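Local coordinates for guanine nucleotide exchange factor SRM1 (Saccharomyces cerevisiae, PDB 3OF7), which promotes the exchange of GDP for GTP on the GTPases GSP1 and GSP2, controls RNA metabolism and transport, and binds chromatin, at residues A[12-23]-A[203-211]; A[37-46]-A[126-134]. All blocks are in the same frame, centred on the assembly; numbering follows the deposited sequence.

Interaction 1 of 2, residues A[12-23]-A[203-211]; sequences IINAQEDYKHMY and KYNIVQLAP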
ATOM      1  N   ILE A  12      13.708 -21.281 -10.007  1.00 37.51           N
ATOM      2  CA  ILE A  12      13.716 -20.233  -8.982  1.00 35.87           C
ATOM      3  C   ILE A  12      14.412 -18.959  -9.466  1.00 34.47           C
ATOM      4  O   ILE A  12      15.586 -18.977  -9.842  1.00 34.05           O
ATOM      5  CB  ILE A  12      14.350 -20.731  -7.660  1.00 35.95           C
ATOM      6  CG1 ILE A  12      13.490 -21.833  -7.042  1.00 35.84           C
ATOM      7  CG2 ILE A  12      14.534 -19.579  -6.667  1.00 35.90           C
ATOM      8  CD1 ILE A  12      14.108 -22.506  -5.822  1.00 36.21           C
ATOM      9  N   ILE A  13      13.671 -17.854  -9.464  1.00 32.74           N
ATOM     10  CA  ILE A  13      14.231 -16.556  -9.827  1.00 31.25           C
ATOM     11  C   ILE A  13      14.121 -15.528  -8.690  1.00 30.13           C
ATOM     12  O   ILE A  13      14.796 -14.500  -8.721  1.00 30.15           O
ATOM     13  CB  ILE A  13      13.613 -15.993 -11.143  1.00 31.43           C
ATOM     14  CG1 ILE A  13      12.085 -15.846 -11.025  1.00 31.20           C
ATOM     15  CG2 ILE A  13      14.011 -16.872 -12.342  1.00 31.75           C
ATOM     16  CD1 ILE A  13      11.455 -14.986 -12.114  1.00 31.25           C
ATOM     17  N   ASN A  14      13.281 -15.821  -7.695  1.00 28.79           N
ATOM     18  CA  ASN A  14      13.035 -14.910  -6.566  1.00 27.33           C
ATOM     19  C   ASN A  14      13.337 -15.520  -5.203  1.00 26.49           C
ATOM     20  O   ASN A  14      13.045 -16.689  -4.962  1.00 26.36           O
ATOM     21  CB  ASN A  14      11.572 -14.443  -6.551  1.00 26.91           C
ATOM     22  CG  ASN A  14      11.148 -13.790  -7.845  1.00 25.74           C
ATOM     23  OD1 ASN A  14      11.873 -12.978  -8.413  1.00 24.83           O
ATOM     24  ND2 ASN A  14       9.957 -14.140  -8.318  1.00 25.33           N
ATOM     25  N   ALA A  15      13.889 -14.708  -4.309  1.00 25.66           N
ATOM     26  CA  ALA A  15      14.028 -15.087  -2.901  1.00 25.28           C
ATOM     27  C   ALA A  15      13.368 -14.039  -2.001  1.00 25.11           C
ATOM     28  O   ALA A  15      13.314 -12.857  -2.357  1.00 24.48           O
ATOM     29  CB  ALA A  15      15.501 -15.262  -2.533  1.00 25.16           C
ATOM     30  N   GLN A  16      12.872 -14.473  -0.840  1.00 25.07           N
ATOM     31  CA  GLN A  16      12.247 -13.562   0.125  1.00 25.12           C
ATOM     32  C   GLN A  16      13.202 -12.434   0.524  1.00 25.07           C
ATOM     33  O   GLN A  16      12.780 -11.290   0.700  1.00 25.38           O
ATOM     34  CB  GLN A  16      11.764 -14.316   1.364  1.00 25.18           C
ATOM     35  CG  GLN A  16      10.445 -15.059   1.175  1.00 25.49           C
ATOM     36  CD  GLN A  16       9.951 -15.716   2.453  1.00 25.86           C
ATOM     37  OE1 GLN A  16      10.633 -15.683   3.483  1.00 26.62           O
ATOM     38  NE2 GLN A  16       8.765 -16.311   2.396  1.00 23.15           N
ATOM     39  N   GLU A  17      14.488 -12.767   0.630  1.00 24.84           N
ATOM     40  CA  GLU A  17      15.555 -11.783   0.860  1.00 24.50           C
ATOM     41  C   GLU A  17      15.567 -10.604  -0.125  1.00 24.00           C
ATOM     42  O   GLU A  17      15.953  -9.493   0.248  1.00 23.96           O
ATOM     43  CB  GLU A  17      16.925 -12.474   0.846  1.00 24.72           C
ATOM     44  N   ASP A  18      15.146 -10.837  -1.370  1.00 23.20           N
ATOM     45  CA  ASP A  18      15.157  -9.785  -2.397  1.00 22.76           C
ATOM     46  C   ASP A  18      14.250  -8.600  -2.051  1.00 22.40           C
ATOM     47  O   ASP A  18      14.415  -7.517  -2.608  1.00 21.94           O
ATOM     48  CB  ASP A  18      14.715 -10.328  -3.759  1.00 22.85           C
ATOM     49  CG  ASP A  18      15.546 -11.514  -4.232  1.00 24.37           C
ATOM     50  OD1 ASP A  18      16.623 -11.792  -3.657  1.00 25.31           O
ATOM     51  OD2 ASP A  18      15.106 -12.168  -5.194  1.00 25.51           O
ATOM     52  N   TYR A  19      13.290  -8.825  -1.156  1.00 22.02           N
ATOM     53  CA  TYR A  19      12.244  -7.840  -0.837  1.00 22.10           C
ATOM     54  C   TYR A  19      12.381  -7.223   0.554  1.00 22.23           C
ATOM     55  O   TYR A  19      11.709  -6.234   0.865  1.00 22.01           O
ATOM     56  CB  TYR A  19      10.849  -8.483  -0.988  1.00 22.08           C
ATOM     57  CG  TYR A  19      10.686  -9.199  -2.309  1.00 21.74           C
ATOM     58  CD1 TYR A  19      10.893 -10.575  -2.404  1.00 22.79           C
ATOM     59  CD2 TYR A  19      10.375  -8.491  -3.475  1.00 21.37           C
ATOM     60  CE1 TYR A  19      10.781 -11.231  -3.621  1.00 22.12           C
ATOM     61  CE2 TYR A  19      10.251  -9.139  -4.700  1.00 22.04           C
ATOM     62  CZ  TYR A  19      10.460 -10.515  -4.761  1.00 21.88           C
ATOM     63  OH  TYR A  19      10.349 -11.176  -5.958  1.00 21.80           O
ATOM     64  N   LYS A  20      13.248  -7.790   1.391  1.00 22.56           N
ATOM     65  CA  LYS A  20      13.299  -7.371   2.796  1.00 23.13           C
ATOM     66  C   LYS A  20      13.615  -5.887   3.007  1.00 23.02           C
ATOM     67  O   LYS A  20      13.071  -5.279   3.918  1.00 22.92           O
ATOM     68  CB  LYS A  20      14.191  -8.293   3.655  1.00 23.71           C
ATOM     69  CG  LYS A  20      15.689  -8.105   3.528  1.00 25.26           C
ATOM     70  CD  LYS A  20      16.414  -8.847   4.672  1.00 27.57           C
ATOM     71  CE  LYS A  20      17.873  -8.417   4.774  1.00 28.23           C
ATOM     72  NZ  LYS A  20      18.645  -9.275   5.726  1.00 29.16           N
ATOM     73  N   HIS A  21      14.462  -5.307   2.158  1.00 23.11           N
ATOM     74  CA  HIS A  21      14.789  -3.879   2.261  1.00 23.46           C
ATOM     75  C   HIS A  21      13.557  -2.975   2.113  1.00 23.20           C
ATOM     76  O   HIS A  21      13.504  -1.899   2.694  1.00 23.25           O
ATOM     77  CB  HIS A  21      15.861  -3.475   1.244  1.00 23.76           C
ATOM     78  N   MET A  22      12.569  -3.425   1.340  1.00 22.70           N
ATOM     79  CA  MET A  22      11.337  -2.665   1.153  1.00 22.41           C
ATOM     80  C   MET A  22      10.420  -2.717   2.364  1.00 21.52           C
ATOM     81  O   MET A  22       9.660  -1.773   2.609  1.00 21.47           O
ATOM     82  CB  MET A  22      10.561  -3.166  -0.073  1.00 23.00           C
ATOM     83  CG  MET A  22      11.176  -2.815  -1.418  0.90 24.65           C
ATOM     84  SD  MET A  22      10.031  -3.225  -2.757  1.00 31.20           S
ATOM     85  CE  MET A  22       9.996  -4.999  -2.601  1.00 23.61           C
ATOM     86  N   TYR A  23      10.489  -3.809   3.124  1.00 19.77           N
ATOM     87  CA  TYR A  23       9.484  -4.055   4.157  1.00 19.45           C
ATOM     88  C   TYR A  23       9.961  -3.964   5.595  1.00 19.41           C
ATOM     89  O   TYR A  23       9.220  -3.498   6.455  1.00 19.74           O
ATOM     90  CB  TYR A  23       8.776  -5.390   3.917  1.00 18.68           C
ATOM     91  CG  TYR A  23       8.116  -5.457   2.563  1.00 18.72           C
ATOM     92  CD1 TYR A  23       7.170  -4.501   2.178  1.00 17.76           C
ATOM     93  CD2 TYR A  23       8.434  -6.475   1.658  1.00 18.73           C
ATOM     94  CE1 TYR A  23       6.560  -4.559   0.927  1.00 19.47           C
ATOM     95  CE2 TYR A  23       7.823  -6.539   0.399  1.00 18.28           C
ATOM     96  CZ  TYR A  23       6.892  -5.581   0.047  1.00 19.38           C
ATOM     97  OH  TYR A  23       6.288  -5.640  -1.186  1.00 20.46           O
ATOM     98  N   LYS A 203       3.841 -25.016  -5.755  1.00 26.09           N
ATOM     99  CA  LYS A 203       4.943 -25.940  -5.467  1.00 26.77           C
ATOM    100  C   LYS A 203       6.173 -25.160  -4.995  1.00 27.04           C
ATOM    101  O   LYS A 203       7.177 -25.742  -4.583  1.00 27.22           O
ATOM    102  CB  LYS A 203       5.289 -26.759  -6.714  0.70 26.61           C
ATOM    103  CG  LYS A 203       4.146 -27.635  -7.231  0.60 26.78           C
ATOM    104  N   TYR A 204       6.083 -23.834  -5.061  1.00 27.16           N
ATOM    105  CA  TYR A 204       7.171 -22.951  -4.653  1.00 27.30           C
ATOM    106  C   TYR A 204       6.748 -22.094  -3.471  1.00 26.76           C
ATOM    107  O   TYR A 204       5.552 -21.900  -3.230  1.00 27.08           O
ATOM    108  CB  TYR A 204       7.595 -22.063  -5.825  1.00 27.70           C
ATOM    109  CG  TYR A 204       8.193 -22.838  -6.965  1.00 29.32           C
ATOM    110  CD1 TYR A 204       7.385 -23.369  -7.976  1.00 31.11           C
ATOM    111  CD2 TYR A 204       9.566 -23.058  -7.034  1.00 31.50           C
ATOM    112  CE1 TYR A 204       7.932 -24.096  -9.027  1.00 31.82           C
ATOM    113  CE2 TYR A 204      10.127 -23.780  -8.089  1.00 32.68           C
ATOM    114  CZ  TYR A 204       9.303 -24.299  -9.077  1.00 32.93           C
ATOM    115  OH  TYR A 204       9.851 -25.014 -10.118  1.00 34.59           O
ATOM    116  N   ASN A 205       7.727 -21.590  -2.728  1.00 25.87           N
ATOM    117  CA  ASN A 205       7.454 -20.690  -1.615  1.00 24.56           C
ATOM    118  C   ASN A 205       6.926 -19.354  -2.123  1.00 23.20           C
ATOM    119  O   ASN A 205       7.369 -18.852  -3.160  1.00 22.98           O
ATOM    120  CB  ASN A 205       8.722 -20.447  -0.790  1.00 25.01           C
ATOM    121  CG  ASN A 205       9.017 -21.573   0.198  1.00 26.14           C
ATOM    122  OD1 ASN A 205       8.315 -22.586   0.256  1.00 26.54           O
ATOM    123  ND2 ASN A 205      10.060 -21.384   0.994  1.00 27.23           N
ATOM    124  N   ILE A 206       5.983 -18.782  -1.386  1.00 21.70           N
ATOM    125  CA  ILE A 206       5.535 -17.419  -1.656  1.00 20.26           C
ATOM    126  C   ILE A 206       6.613 -16.453  -1.154  1.00 19.34           C
ATOM    127  O   ILE A 206       7.143 -16.632  -0.055  1.00 19.34           O
ATOM    128  CB  ILE A 206       4.174 -17.135  -0.983  1.00 20.17           C
ATOM    129  CG1 ILE A 206       3.122 -18.150  -1.463  1.00 19.91           C
ATOM    130  CG2 ILE A 206       3.731 -15.673  -1.242  1.00 19.22           C
ATOM    131  CD1 ILE A 206       3.034 -18.290  -3.007  1.00 19.73           C
ATOM    132  N   VAL A 207       6.940 -15.456  -1.970  1.00 18.52           N
ATOM    133  CA  VAL A 207       8.035 -14.522  -1.670  1.00 17.72           C
ATOM    134  C   VAL A 207       7.584 -13.064  -1.472  1.00 17.01           C
ATOM    135  O   VAL A 207       8.291 -12.272  -0.840  1.00 16.40           O
ATOM    136  CB  VAL A 207       9.148 -14.583  -2.749  1.00 17.57           C
ATOM    137  CG1 VAL A 207       9.717 -16.004  -2.858  1.00 19.10           C
ATOM    138  CG2 VAL A 207       8.642 -14.084  -4.117  1.00 18.07           C
ATOM    139  N   GLN A 208       6.411 -12.717  -2.004  1.00 15.92           N
ATOM    140  CA  GLN A 208       5.924 -11.336  -1.938  1.00 15.09           C
ATOM    141  C   GLN A 208       4.403 -11.234  -2.005  1.00 14.80           C
ATOM    142  O   GLN A 208       3.746 -12.025  -2.692  1.00 14.47           O
ATOM    143  CB  GLN A 208       6.534 -10.488  -3.053  1.00 15.33           C
ATOM    144  CG  GLN A 208       6.415  -8.981  -2.802  1.00 16.15           C
ATOM    145  CD  GLN A 208       6.653  -8.139  -4.031  1.00 17.57           C
ATOM    146  OE1 GLN A 208       6.795  -8.647  -5.148  1.00 19.56           O
ATOM    147  NE2 GLN A 208       6.694  -6.828  -3.833  1.00 20.31           N
ATOM    148  N   LEU A 209       3.869 -10.240  -1.300  1.00 14.13           N
ATOM    149  CA  LEU A 209       2.432  -9.949  -1.305  1.00 14.11           C
ATOM    150  C   LEU A 209       2.166  -8.595  -1.952  1.00 13.80           C
ATOM    151  O   LEU A 209       3.031  -7.713  -1.918  1.00 14.21           O
ATOM    152  CB  LEU A 209       1.886  -9.943   0.126  1.00 13.80           C
ATOM    153  CG  LEU A 209       2.299 -11.065   1.083  1.00 14.32           C
ATOM    154  CD1 LEU A 209       1.782 -10.794   2.490  1.00 15.64           C
ATOM    155  CD2 LEU A 209       1.789 -12.425   0.602  1.00 15.46           C
ATOM    156  N   ALA A 210       0.983  -8.431  -2.542  1.00 13.17           N
ATOM    157  CA  ALA A 210       0.528  -7.101  -2.992  1.00 12.79           C
ATOM    158  C   ALA A 210      -0.981  -6.950  -2.761  1.00 12.62           C
ATOM    159  O   ALA A 210      -1.780  -7.512  -3.522  1.00 12.63           O
ATOM    160  CB  ALA A 210       0.881  -6.867  -4.466  1.00 12.73           C
ATOM    161  N   PRO A 211      -1.375  -6.211  -1.701  1.00 12.51           N
ATOM    162  CA  PRO A 211      -2.791  -6.036  -1.382  1.00 12.33           C
ATOM    163  C   PRO A 211      -3.488  -4.970  -2.219  1.00 12.53           C
ATOM    164  O   PRO A 211      -2.912  -3.920  -2.514  1.00 12.28           O
ATOM    165  CB  PRO A 211      -2.776  -5.603   0.084  1.00 12.35           C
ATOM    166  CG  PRO A 211      -1.449  -4.921   0.265  1.00 11.89           C
ATOM    167  CD  PRO A 211      -0.495  -5.627  -0.666  1.00 12.17           C
TER
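Ile12 begins the contact by laying CG1 obliquely against the Tyr204 ring, 4.0 Å from Tyr204 CE2. Asn14 follows with its methylene carbon, CB standing 3.8 Å from Val207 CG2, while its amide ND2 bonds to the carbonyls of Val259 and Asp220. The extended side chain of Gln16 crosses over the strand: CG packs on Val207 CA, and NE2 donates to Ile206 O (3.0 Å). That bond is straight, 170° at the hydrogen, and the acceptor lies in the amide plane; since NE2 also bonds to Phe164 O, the rotation of the amide is fixed twice over. Tyr19 CE1 comes within 3.6 Å of Val207 CG2, the two side chains crossing at a slant, and Gln208 CB makes a CH-pi contact over the middle of one ring face, 4.1 Å from the centroid. Asp18 CB lies against the opposite face, and Tyr19 OH bonds to Lys260 O. Met22 adds its terminal methyl, CE, beside Gln208 NE2. Tyr23 then closes the series: its OH accepts from Gln208 NE2 at 2.9 Å in a nearly linear bond (176°). Gln208 reaches it because CG is anti to the backbone N (chi1 -163°) and the chain continues extended, leaving OE1 to accept from Ile262 N. A classic beta bulge in strand 206-211 sets Val207 and Gln208 together opposite Leu219 of strand 215-220. The N-terminal segment runs along this outermost strand of one propeller sheet, in roughly the same direction, reaching strand 150-155 through Gln16 and Tyr23, and strand 259-264 of the following sheet through Asn14, Tyr19 and Met22.

Interaction 2 of 2, residues A[37-46]-A[126-134]; sequences GSMCELGLGP and LNELESTPA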
ATOM      1  N   GLY A  37      -9.670   9.196  11.371  1.00 20.34           N
ATOM      2  CA  GLY A  37      -9.779   7.889  12.003  1.00 21.11           C
ATOM      3  C   GLY A  37     -11.162   7.634  12.569  1.00 21.54           C
ATOM      4  O   GLY A  37     -11.294   7.112  13.680  1.00 21.66           O
ATOM      5  N   SER A  38     -12.191   7.985  11.798  1.00 21.76           N
ATOM      6  CA  SER A  38     -13.587   7.822  12.235  1.00 22.50           C
ATOM      7  C   SER A  38     -13.968   6.346  12.429  1.00 22.57           C
ATOM      8  O   SER A  38     -14.962   6.034  13.095  1.00 22.70           O
ATOM      9  CB  SER A  38     -14.540   8.505  11.241  1.00 22.54           C
ATOM     10  OG  SER A  38     -14.594   7.795  10.014  1.00 24.19           O
ATOM     11  N   MET A  39     -13.172   5.454  11.842  1.00 22.52           N
ATOM     12  CA  MET A  39     -13.385   4.011  11.942  0.50 22.51           C
ATOM     13  C   MET A  39     -12.213   3.348  12.684  1.00 22.22           C
ATOM     14  O   MET A  39     -11.913   2.167  12.476  1.00 22.19           O
ATOM     15  CB  MET A  39     -13.595   3.398  10.543  0.50 22.60           C
ATOM     16  CG  MET A  39     -14.931   3.775   9.874  0.50 23.35           C
ATOM     17  SD  MET A  39     -15.161   3.227   8.155  0.50 23.85           S
ATOM     18  CE  MET A  39     -13.998   4.294   7.304  0.50 24.25           C
ATOM     19  N   CYS A  40     -11.556   4.127  13.546  1.00 21.59           N
ATOM     20  CA  CYS A  40     -10.434   3.682  14.395  1.00 21.18           C
ATOM     21  C   CYS A  40      -9.086   3.544  13.676  1.00 20.41           C
ATOM     22  O   CYS A  40      -8.135   3.005  14.247  1.00 20.18           O
ATOM     23  CB  CYS A  40     -10.780   2.390  15.158  1.00 21.55           C
ATOM     24  SG  CYS A  40     -12.187   2.582  16.303  1.00 24.15           S
ATOM     25  N   GLU A  41      -8.997   4.060  12.446  1.00 19.48           N
ATOM     26  CA  GLU A  41      -7.809   3.840  11.592  1.00 19.16           C
ATOM     27  C   GLU A  41      -6.501   4.398  12.150  1.00 18.83           C
ATOM     28  O   GLU A  41      -5.421   3.865  11.854  1.00 18.25           O
ATOM     29  CB  GLU A  41      -7.998   4.425  10.189  1.00 19.17           C
ATOM     30  CG  GLU A  41      -9.177   3.901   9.412  1.00 20.02           C
ATOM     31  CD  GLU A  41     -10.350   4.854   9.465  1.00 21.82           C
ATOM     32  OE1 GLU A  41     -10.740   5.254  10.585  1.00 21.90           O
ATOM     33  OE2 GLU A  41     -10.877   5.204   8.385  1.00 21.25           O
ATOM     34  N   LEU A  42      -6.597   5.475  12.925  1.00 18.41           N
ATOM     35  CA  LEU A  42      -5.404   6.188  13.390  1.00 18.73           C
ATOM     36  C   LEU A  42      -4.663   5.451  14.493  1.00 18.88           C
ATOM     37  O   LEU A  42      -3.471   5.664  14.681  1.00 19.28           O
ATOM     38  CB  LEU A  42      -5.742   7.614  13.841  1.00 18.16           C
ATOM     39  CG  LEU A  42      -6.253   8.593  12.780  1.00 18.43           C
ATOM     40  CD1 LEU A  42      -6.563   9.956  13.405  1.00 15.62           C
ATOM     41  CD2 LEU A  42      -5.256   8.735  11.628  1.00 17.79           C
ATOM     42  N   GLY A  43      -5.364   4.586  15.220  1.00 19.07           N
ATOM     43  CA  GLY A  43      -4.746   3.856  16.325  1.00 19.34           C
ATOM     44  C   GLY A  43      -4.179   4.770  17.386  1.00 19.59           C
ATOM     45  O   GLY A  43      -3.164   4.462  18.004  1.00 19.47           O
ATOM     46  N   LEU A  44      -4.832   5.911  17.583  1.00 20.21           N
ATOM     47  CA  LEU A  44      -4.414   6.866  18.607  1.00 21.09           C
ATOM     48  C   LEU A  44      -5.367   6.834  19.810  1.00 21.83           C
ATOM     49  O   LEU A  44      -5.426   7.776  20.604  1.00 22.29           O
ATOM     50  CB  LEU A  44      -4.283   8.270  18.014  1.00 20.81           C
ATOM     51  CG  LEU A  44      -3.111   8.478  17.041  1.00 20.65           C
ATOM     52  CD1 LEU A  44      -3.250   9.798  16.297  1.00 19.70           C
ATOM     53  CD2 LEU A  44      -1.752   8.394  17.731  1.00 19.50           C
ATOM     54  N   GLY A  45      -6.099   5.731  19.941  1.00 22.54           N
ATOM     55  CA  GLY A  45      -7.006   5.540  21.066  1.00 23.34           C
ATOM     56  C   GLY A  45      -8.396   6.114  20.843  1.00 24.61           C
ATOM     57  O   GLY A  45      -8.688   6.663  19.771  1.00 23.80           O
ATOM     58  N   PRO A  46      -9.263   5.989  21.865  1.00 25.35           N
ATOM     59  CA  PRO A  46     -10.712   6.210  21.769  1.00 26.24           C
ATOM     60  C   PRO A  46     -11.207   7.655  21.777  1.00 26.99           C
ATOM     61  O   PRO A  46     -12.344   7.899  21.370  1.00 27.36           O
ATOM     62  CB  PRO A  46     -11.256   5.481  23.007  1.00 26.37           C
ATOM     63  CG  PRO A  46     -10.144   5.525  23.989  1.00 25.84           C
ATOM     64  CD  PRO A  46      -8.879   5.413  23.169  1.00 25.44           C
ATOM     65  N   LEU A 126     -14.577   6.464  20.263  1.00 34.74           N
ATOM     66  CA  LEU A 126     -14.288   5.273  19.464  1.00 34.44           C
ATOM     67  C   LEU A 126     -14.208   4.026  20.340  1.00 34.40           C
ATOM     68  O   LEU A 126     -13.959   4.124  21.548  1.00 34.32           O
ATOM     69  CB  LEU A 126     -12.967   5.454  18.705  1.00 34.59           C
ATOM     70  CG  LEU A 126     -12.855   6.611  17.708  1.00 34.14           C
ATOM     71  CD1 LEU A 126     -11.451   6.655  17.119  1.00 33.67           C
ATOM     72  CD2 LEU A 126     -13.904   6.486  16.605  1.00 33.75           C
ATOM     73  N   ASN A 127     -14.425   2.856  19.735  1.00 33.98           N
ATOM     74  CA  ASN A 127     -14.216   1.584  20.424  1.00 33.61           C
ATOM     75  C   ASN A 127     -12.756   1.539  20.883  1.00 33.12           C
ATOM     76  O   ASN A 127     -11.838   1.741  20.077  1.00 32.67           O
ATOM     77  CB  ASN A 127     -14.562   0.419  19.477  1.00 33.95           C
ATOM     78  CG  ASN A 127     -14.519  -0.954  20.158  0.70 34.90           C
ATOM     79  OD1 ASN A 127     -15.561  -1.571  20.399  0.80 36.08           O
ATOM     80  ND2 ASN A 127     -13.316  -1.449  20.433  1.00 35.31           N
ATOM     81  N   GLU A 128     -12.542   1.308  22.179  1.00 32.34           N
ATOM     82  CA  GLU A 128     -11.196   1.409  22.760  1.00 31.70           C
ATOM     83  C   GLU A 128     -10.256   0.320  22.258  1.00 30.95           C
ATOM     84  O   GLU A 128      -9.090   0.584  21.976  1.00 30.80           O
ATOM     85  CB  GLU A 128     -11.228   1.407  24.294  1.00 32.12           C
ATOM     86  CG  GLU A 128      -9.947   1.986  24.911  0.70 33.07           C
ATOM     87  CD  GLU A 128      -9.845   1.778  26.409  0.70 34.58           C
ATOM     88  OE1 GLU A 128     -10.872   1.909  27.111  0.60 35.57           O
ATOM     89  OE2 GLU A 128      -8.725   1.496  26.887  0.70 35.15           O
ATOM     90  N   LEU A 129     -10.765  -0.902  22.161  1.00 29.57           N
ATOM     91  CA  LEU A 129      -9.946  -2.012  21.708  1.00 28.77           C
ATOM     92  C   LEU A 129      -9.517  -1.868  20.237  1.00 27.63           C
ATOM     93  O   LEU A 129      -8.373  -2.168  19.896  1.00 27.95           O
ATOM     94  CB  LEU A 129     -10.648  -3.347  21.981  1.00 29.07           C
ATOM     95  CG  LEU A 129     -10.815  -3.692  23.472  1.00 29.33           C
ATOM     96  CD1 LEU A 129     -11.735  -4.892  23.660  1.00 29.50           C
ATOM     97  CD2 LEU A 129      -9.460  -3.932  24.147  1.00 29.91           C
ATOM     98  N   GLU A 130     -10.422  -1.388  19.387  1.00 26.27           N
ATOM     99  CA  GLU A 130     -10.145  -1.234  17.949  1.00 25.16           C
ATOM    100  C   GLU A 130      -9.221  -0.061  17.660  1.00 24.17           C
ATOM    101  O   GLU A 130      -8.372  -0.139  16.773  1.00 23.78           O
ATOM    102  CB  GLU A 130     -11.442  -1.058  17.158  1.00 24.96           C
ATOM    103  CG  GLU A 130     -12.281  -2.312  17.030  1.00 25.74           C
ATOM    104  CD  GLU A 130     -13.641  -2.041  16.409  0.60 26.99           C
ATOM    105  OE1 GLU A 130     -13.726  -1.892  15.169  0.90 26.94           O
ATOM    106  OE2 GLU A 130     -14.636  -1.996  17.167  0.60 27.84           O
ATOM    107  N   SER A 131      -9.396   1.029  18.403  1.00 23.70           N
ATOM    108  CA  SER A 131      -8.595   2.238  18.201  1.00 22.97           C
ATOM    109  C   SER A 131      -7.243   2.202  18.927  1.00 22.65           C
ATOM    110  O   SER A 131      -6.419   3.111  18.764  1.00 22.38           O
ATOM    111  CB  SER A 131      -9.393   3.490  18.591  1.00 23.09           C
ATOM    112  OG  SER A 131      -9.713   3.488  19.971  1.00 24.00           O
ATOM    113  N   THR A 132      -7.015   1.159  19.719  1.00 21.78           N
ATOM    114  CA  THR A 132      -5.749   1.014  20.435  1.00 21.42           C
ATOM    115  C   THR A 132      -4.962  -0.155  19.855  1.00 20.80           C
ATOM    116  O   THR A 132      -5.433  -1.299  19.899  1.00 20.82           O
ATOM    117  CB  THR A 132      -5.951   0.835  21.965  1.00 21.57           C
ATOM    118  OG1 THR A 132      -6.712   1.937  22.482  1.00 21.87           O
ATOM    119  CG2 THR A 132      -4.595   0.771  22.697  1.00 21.66           C
ATOM    120  N   PRO A 133      -3.770   0.130  19.293  1.00 20.28           N
ATOM    121  CA  PRO A 133      -2.911  -0.914  18.759  1.00 20.12           C
ATOM    122  C   PRO A 133      -2.616  -1.947  19.828  1.00 19.97           C
ATOM    123  O   PRO A 133      -2.301  -1.584  20.959  1.00 19.82           O
ATOM    124  CB  PRO A 133      -1.627  -0.161  18.403  1.00 20.18           C
ATOM    125  CG  PRO A 133      -2.098   1.193  18.065  1.00 20.11           C
ATOM    126  CD  PRO A 133      -3.203   1.469  19.047  1.00 20.20           C
ATOM    127  N   ALA A 134      -2.738  -3.218  19.467  1.00 19.95           N
ATOM    128  CA  ALA A 134      -2.449  -4.312  20.391  1.00 20.01           C
ATOM    129  C   ALA A 134      -2.017  -5.540  19.605  1.00 20.20           C
ATOM    130  O   ALA A 134      -2.303  -5.651  18.404  1.00 20.07           O
ATOM    131  CB  ALA A 134      -3.676  -4.623  21.270  1.00 19.69           C
TER
HETATM  132  O   HOH W   1     -14.529   0.891  13.592  1.00 47.28           O
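Leu126, Cys40 and Pro46 have the most surface buried where, in the beta-propeller, a loop of the first RCC1 repeat meets a short helical segment of the second. Residues 37-46, in the first repeat, form two type I beta turns, Gly37 to Cys40 and Cys40 to Gly43, and Cys40 belongs to both. Its sulfur is pressed against the short, weakly bonded helix 128-131: Cys40 SG lies 3.7 Å from Ser131 CB. With SG anti to its own carbonyl carbon (chi1 -62°), the sulfur points at the helix, among the CB atoms of Leu126, Glu130 and Ser131. Leu126 spreads its two methyls over the first turn, CD1 against Gly37 O at 3.5 Å and CD2 against Ser38 O. Its backbone N donates to Pro46 O (2.9 Å), in the carbonyl plane and on a lone pair. The ring of Pro46 runs side by side with the Glu128 chain, CG to CG 3.7 Å. On the Gly43 side, Ser131 O accepts from Gly45 N at 2.9 Å, with the donor 46° out of the carbonyl plane, and also receives a CA-H...O contact from Gly43. Outside the pair, Gly43 O bonds to Asn59 and Glu130 OE1 to Asn94 N. Ser131 OG, which lies over the Gly45-Pro46 peptide, donates to Asn127 O at 2.8 Å; Ser131 N bonds to the same oxygen from the opposite face of its plane.

In the fold
Both contacts are partly buried in one propeller, interaction 1 centred about 16 Å and interaction 2 about 20 Å from the centre of the chain; their centres are 31 Å apart and their nearest atoms about 15 Å. Along the chain, interaction 2 is nested within the loop that interaction 1 closes. They share no helix or strand: interaction 1 sets the N-terminal segment on a strand of the third RCC1 repeat, whereas interaction 2 joins a loop of the first to a short helical segment of the second. Their chemistry differs too. Side-chain amides and tyrosine rings packed round Val207 carry interaction 1; interaction 2 relies on two backbone hydrogen bonds among a cysteine, a leucine and a proline.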